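Local coordinates for extracellular solute-binding protein (Bordetella parapertussis, PDB 3PU5) that probably binds a small solute, perhaps a polyamine, outside the cytoplasmic membrane and hands it to a membrane transporter, at residues A[18-21]-A[22-26]; A[269-272]-A[273-277]. All coordinates share one frame; numbering follows the deposited sequence.

Overall arrangement
Two neighbouring helices, each knitted by its own local contacts, pack side by side here. Interaction 1 belongs to helix 15-33 and interaction 2 to the C-terminal end of helix 265-275; their centres lie about 10 Å apart, on the same side of the chain's centre. Asn-20 joins them most closely: its ND2 sits 3.4 Å from SE of Met-275, and its OD1 packs 3.5 Å from CB of Ala-274. The NE2 of His-24 also lies 3.5 Å from CB of Ala-274, while CE1 of Phe-271 reaches within 3.6 Å of the backbone N of Val-21. The amide-imidazole pair of one helix thus rests on CB of Ala-274 and the selenium of Met-275.

Interaction 1 of 2, residues A[18-21]-A[22-26]; sequences LENV and RKHMA
OD1 of Asn-20 meets the edge of the His-24 imidazole, 3.4 Å from CD2 of His-24, and CG of Lys-23 sits 3.8 Å above the ring plane, over its centre. Amide and ring run side by side, pointing the same way, with planes only 8° apart. Similar first torsions (chi1 -79° in Asn-20, -60° in His-24) send both groups off the helix in the same direction, and similar second torsions turn their planes alike. The ND2 of Asn-20 bonds to O of Ser-16, one turn earlier, which helps to fix the amide's rotation. Another flat group, the guanidinium of Arg-22, has CD2 of Leu-18 over one face, 3.3 Å from NH2. Beneath the side chains, O of Val-21 is gripped twice: N of Met-25 approaches from above the carbonyl plane at 2.9 Å, whereas N of Ala-26 lies in that plane, also at 2.9 Å. The forked acceptor marks a pi-type turn, a local widening of an otherwise alpha-helical ladder. Leu-18, Val-21, Arg-22 and Ala-26 meet strand 36-41 through their side chains, placing this turn within the beta-alpha-beta unit of strand 7-12, helix 15-33 and strand 36-41.

Interaction 2 of 2, residues A[269-272]-A[273-277]; sequences KAFC and EAMYY
N of Glu-273 donates to O of Lys-269 at 2.9 Å, and the same two residues, one turn apart, are joined again by a weak salt bridge in which NZ of Lys-269 approaches OE2 of Glu-273 at 3.3 Å. The lysine turns its amine across only at the last torsion (chi4 -57°), after an otherwise extended chain. The same OE2 also accepts from the backbone N of Ser-287, a stronger partner that probably steadies the carboxylate more than the lysine does. Backbone bonds continue the pattern, with N of Met-275 donating to O of Phe-271. Where the helix ends, Tyr-276 adopts positive phi (56°) and N of Tyr-277 returns to O of Cys-272 at 2.9 Å, a bond spanning five residues. That reversal brings Tyr-277 back against the last turn, its CB 4.1 Å from SG of Cys-272. The aromatic packing centres on Phe-271. CG of Met-275, a selenomethionine, makes a CH-pi contact over one face of the phenyl ring, 4.1 Å from the centroid; its SE lies obliquely, a looser Met-aromatic contact. CE2 of Phe-271 meets the edge of the Tyr-277 ring, and the two planes are inclined at 57°. Farther out, Phe-271 packs edge-to-face with Phe-17 and touches Met-25; Phe-271, Ala-274 and Met-275 face helix 15-33, while Tyr-276, just past the helix, touches helix 214-223.

Interaction 1 of 2, residues A[18-21]-A[22-26]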
loop_
_atom_site.group_PDB
_atom_site.type_symbol
_atom_site.label_atom_id
_atom_site.label_comp_id
_atom_site.label_asym_id
_atom_site.label_seq_id
_atom_site.Cartn_x
_atom_site.Cartn_y
_atom_site.Cartn_z
ATOM N N LEU A 18 3.680 1.662 13.717
ATOM C CA LEU A 18 3.102 2.417 14.825
ATOM C C LEU A 18 4.123 3.343 15.509
ATOM O O LEU A 18 3.809 4.482 15.861
ATOM C CB LEU A 18 2.457 1.465 15.848
ATOM C CG LEU A 18 1.601 2.123 16.935
ATOM C CD1 LEU A 18 0.553 1.150 17.482
ATOM C CD2 LEU A 18 2.452 2.679 18.063
ATOM N N GLU A 19 5.338 2.841 15.705
ATOM C CA GLU A 19 6.394 3.627 16.332
ATOM C C GLU A 19 6.680 4.858 15.491
ATOM O O GLU A 19 6.951 5.946 16.017
ATOM C CB GLU A 19 7.667 2.795 16.457
ATOM C CG GLU A 19 7.514 1.563 17.330
ATOM C CD GLU A 19 8.738 0.660 17.282
ATOM O OE1 GLU A 19 9.671 0.946 16.487
ATOM O OE2 GLU A 19 8.762 -0.337 18.043
ATOM N N ASN A 20 6.628 4.683 14.176
ATOM C CA ASN A 20 6.929 5.792 13.289
ATOM C C ASN A 20 5.788 6.779 13.130
ATOM O O ASN A 20 6.030 7.965 12.975
ATOM C CB ASN A 20 7.490 5.301 11.960
ATOM C CG ASN A 20 8.954 4.922 12.080
ATOM O OD1 ASN A 20 9.823 5.792 12.064
ATOM N ND2 ASN A 20 9.230 3.632 12.234
ATOM N N VAL A 21 4.548 6.293 13.197
ATOM C CA VAL A 21 3.405 7.190 13.275
ATOM C C VAL A 21 3.506 8.051 14.530
ATOM O O VAL A 21 3.249 9.245 14.485
ATOM C CB VAL A 21 2.065 6.427 13.308
ATOM C CG1 VAL A 21 0.928 7.398 13.623
ATOM C CG2 VAL A 21 1.814 5.716 11.974
ATOM N N ARG A 22 3.880 7.436 15.650
ATOM C CA ARG A 22 4.029 8.166 16.909
ATOM C C ARG A 22 5.127 9.218 16.787
ATOM O O ARG A 22 4.930 10.385 17.112
ATOM C CB ARG A 22 4.354 7.211 18.066
ATOM C CG ARG A 22 4.445 7.924 19.424
ATOM C CD ARG A 22 4.838 6.989 20.568
ATOM N NE ARG A 22 3.788 6.013 20.869
ATOM C CZ ARG A 22 3.950 4.695 20.791
ATOM N NH1 ARG A 22 5.125 4.189 20.429
ATOM N NH2 ARG A 22 2.943 3.880 21.085
ATOM N N LYS A 23 6.285 8.789 16.306
ATOM C CA LYS A 23 7.452 9.659 16.198
ATOM C C LYS A 23 7.265 10.818 15.210
ATOM O O LYS A 23 7.673 11.962 15.474
ATOM C CB LYS A 23 8.658 8.816 15.782
ATOM C CG LYS A 23 9.987 9.553 15.765
ATOM C CD LYS A 23 11.107 8.606 15.356
ATOM C CE LYS A 23 12.482 9.236 15.525
ATOM N NZ LYS A 23 13.557 8.331 15.006
ATOM N N HIS A 24 6.651 10.526 14.069
ATOM C CA HIS A 24 6.635 11.493 12.970
ATOM C C HIS A 24 5.303 12.188 12.728
ATOM O O HIS A 24 5.239 13.184 11.997
ATOM C CB HIS A 24 7.155 10.835 11.691
ATOM C CG HIS A 24 8.555 10.330 11.821
ATOM N ND1 HIS A 24 9.633 11.173 11.994
ATOM C CD2 HIS A 24 9.053 9.072 11.846
ATOM C CE1 HIS A 24 10.735 10.455 12.101
ATOM N NE2 HIS A 24 10.411 9.176 12.016
HETATM N N MSE A 25 4.241 11.672 13.344
HETATM C CA MSE A 25 2.928 12.287 13.196
HETATM C C MSE A 25 2.320 12.705 14.536
HETATM O O MSE A 25 2.002 13.872 14.733
HETATM C CB MSE A 25 1.988 11.349 12.436
HETATM C CG MSE A 25 2.496 11.001 11.034
HETATM SE SE MSE A 25 1.295 9.816 10.053
HETATM C CE MSE A 25 1.970 10.185 8.246
ATOM N N ALA A 26 2.168 11.750 15.452
ATOM C CA ALA A 26 1.515 12.008 16.739
ATOM C C ALA A 26 2.297 12.984 17.621
ATOM O O ALA A 26 1.743 13.973 18.089
ATOM C CB ALA A 26 1.256 10.711 17.481
#

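Interaction 2 of 2, residues A[269-272]-A[273-277]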
loop_
_atom_site.group_PDB
_atom_site.type_symbol
_atom_site.label_atom_id
_atom_site.label_comp_id
_atom_site.label_asym_id
_atom_site.label_seq_id
_atom_site.Cartn_x
_atom_site.Cartn_y
_atom_site.Cartn_z
ATOM N N LYS A 269 6.697 13.910 4.740
ATOM C CA LYS A 269 8.099 13.686 4.436
ATOM C C LYS A 269 8.773 12.890 5.547
ATOM O O LYS A 269 9.485 11.918 5.285
ATOM C CB LYS A 269 8.836 15.003 4.222
ATOM C CG LYS A 269 10.295 14.831 3.828
ATOM C CD LYS A 269 10.976 16.190 3.744
ATOM C CE LYS A 269 12.173 16.162 2.811
ATOM N NZ LYS A 269 13.172 15.153 3.198
ATOM N N ALA A 270 8.558 13.307 6.788
ATOM C CA ALA A 270 9.248 12.691 7.915
ATOM C C ALA A 270 8.861 11.218 8.062
ATOM O O ALA A 270 9.719 10.361 8.207
ATOM C CB ALA A 270 8.957 13.461 9.204
ATOM N N PHE A 271 7.566 10.931 8.004
ATOM C CA PHE A 271 7.086 9.558 8.133
ATOM C C PHE A 271 7.521 8.697 6.940
ATOM O O PHE A 271 8.067 7.611 7.123
ATOM C CB PHE A 271 5.558 9.528 8.313
ATOM C CG PHE A 271 4.975 8.135 8.398
ATOM C CD1 PHE A 271 5.118 7.375 9.555
ATOM C CD2 PHE A 271 4.289 7.588 7.317
ATOM C CE1 PHE A 271 4.578 6.097 9.639
ATOM C CE2 PHE A 271 3.746 6.314 7.390
ATOM C CZ PHE A 271 3.886 5.567 8.555
ATOM N N CYS A 272 7.310 9.185 5.720
ATOM C CA CYS A 272 7.590 8.357 4.550
ATOM C C CYS A 272 9.083 8.097 4.343
ATOM O O CYS A 272 9.473 7.007 3.937
ATOM C CB CYS A 272 6.948 8.943 3.297
ATOM S SG CYS A 272 5.148 8.932 3.384
ATOM N N GLU A 273 9.921 9.088 4.637
ATOM C CA GLU A 273 11.365 8.889 4.546
ATOM C C GLU A 273 11.845 7.831 5.542
ATOM O O GLU A 273 12.732 7.027 5.240
ATOM C CB GLU A 273 12.092 10.206 4.810
ATOM C CG GLU A 273 11.908 11.246 3.712
ATOM C CD GLU A 273 13.072 11.306 2.744
ATOM O OE1 GLU A 273 14.014 10.495 2.880
ATOM O OE2 GLU A 273 13.045 12.169 1.843
ATOM N N ALA A 274 11.265 7.850 6.739
ATOM C CA ALA A 274 11.631 6.900 7.788
ATOM C C ALA A 274 11.217 5.468 7.422
ATOM O O ALA A 274 11.935 4.506 7.708
ATOM C CB ALA A 274 10.993 7.320 9.113
HETATM N N MSE A 275 10.059 5.337 6.778
HETATM C CA MSE A 275 9.501 4.024 6.456
HETATM C C MSE A 275 9.830 3.538 5.047
HETATM O O MSE A 275 9.464 2.422 4.692
HETATM C CB MSE A 275 7.980 4.033 6.620
HETATM C CG MSE A 275 7.527 4.256 8.036
HETATM SE SE MSE A 275 8.006 2.739 9.184
HETATM C CE MSE A 275 6.911 1.338 8.342
ATOM N N TYR A 276 10.512 4.360 4.248
ATOM C CA TYR A 276 10.691 4.062 2.818
ATOM C C TYR A 276 9.342 3.865 2.111
ATOM O O TYR A 276 9.151 2.913 1.343
ATOM C CB TYR A 276 11.595 2.842 2.586
ATOM C CG TYR A 276 13.049 3.056 2.967
ATOM C CD1 TYR A 276 13.412 3.297 4.287
ATOM C CD2 TYR A 276 14.056 2.980 2.020
ATOM C CE1 TYR A 276 14.736 3.482 4.644
ATOM C CE2 TYR A 276 15.379 3.168 2.361
ATOM C CZ TYR A 276 15.715 3.417 3.671
ATOM O OH TYR A 276 17.033 3.597 4.022
ATOM N N TYR A 277 8.415 4.781 2.385
ATOM C CA TYR A 277 7.119 4.830 1.720
ATOM C C TYR A 277 7.052 6.039 0.796
ATOM O O TYR A 277 7.863 6.970 0.905
ATOM C CB TYR A 277 5.988 4.989 2.736
ATOM C CG TYR A 277 5.695 3.791 3.614
ATOM C CD1 TYR A 277 6.042 2.498 3.229
ATOM C CD2 TYR A 277 5.036 3.955 4.822
ATOM C CE1 TYR A 277 5.749 1.406 4.041
ATOM C CE2 TYR A 277 4.744 2.877 5.635
ATOM C CZ TYR A 277 5.094 1.610 5.242
ATOM O OH TYR A 277 4.784 0.551 6.067
#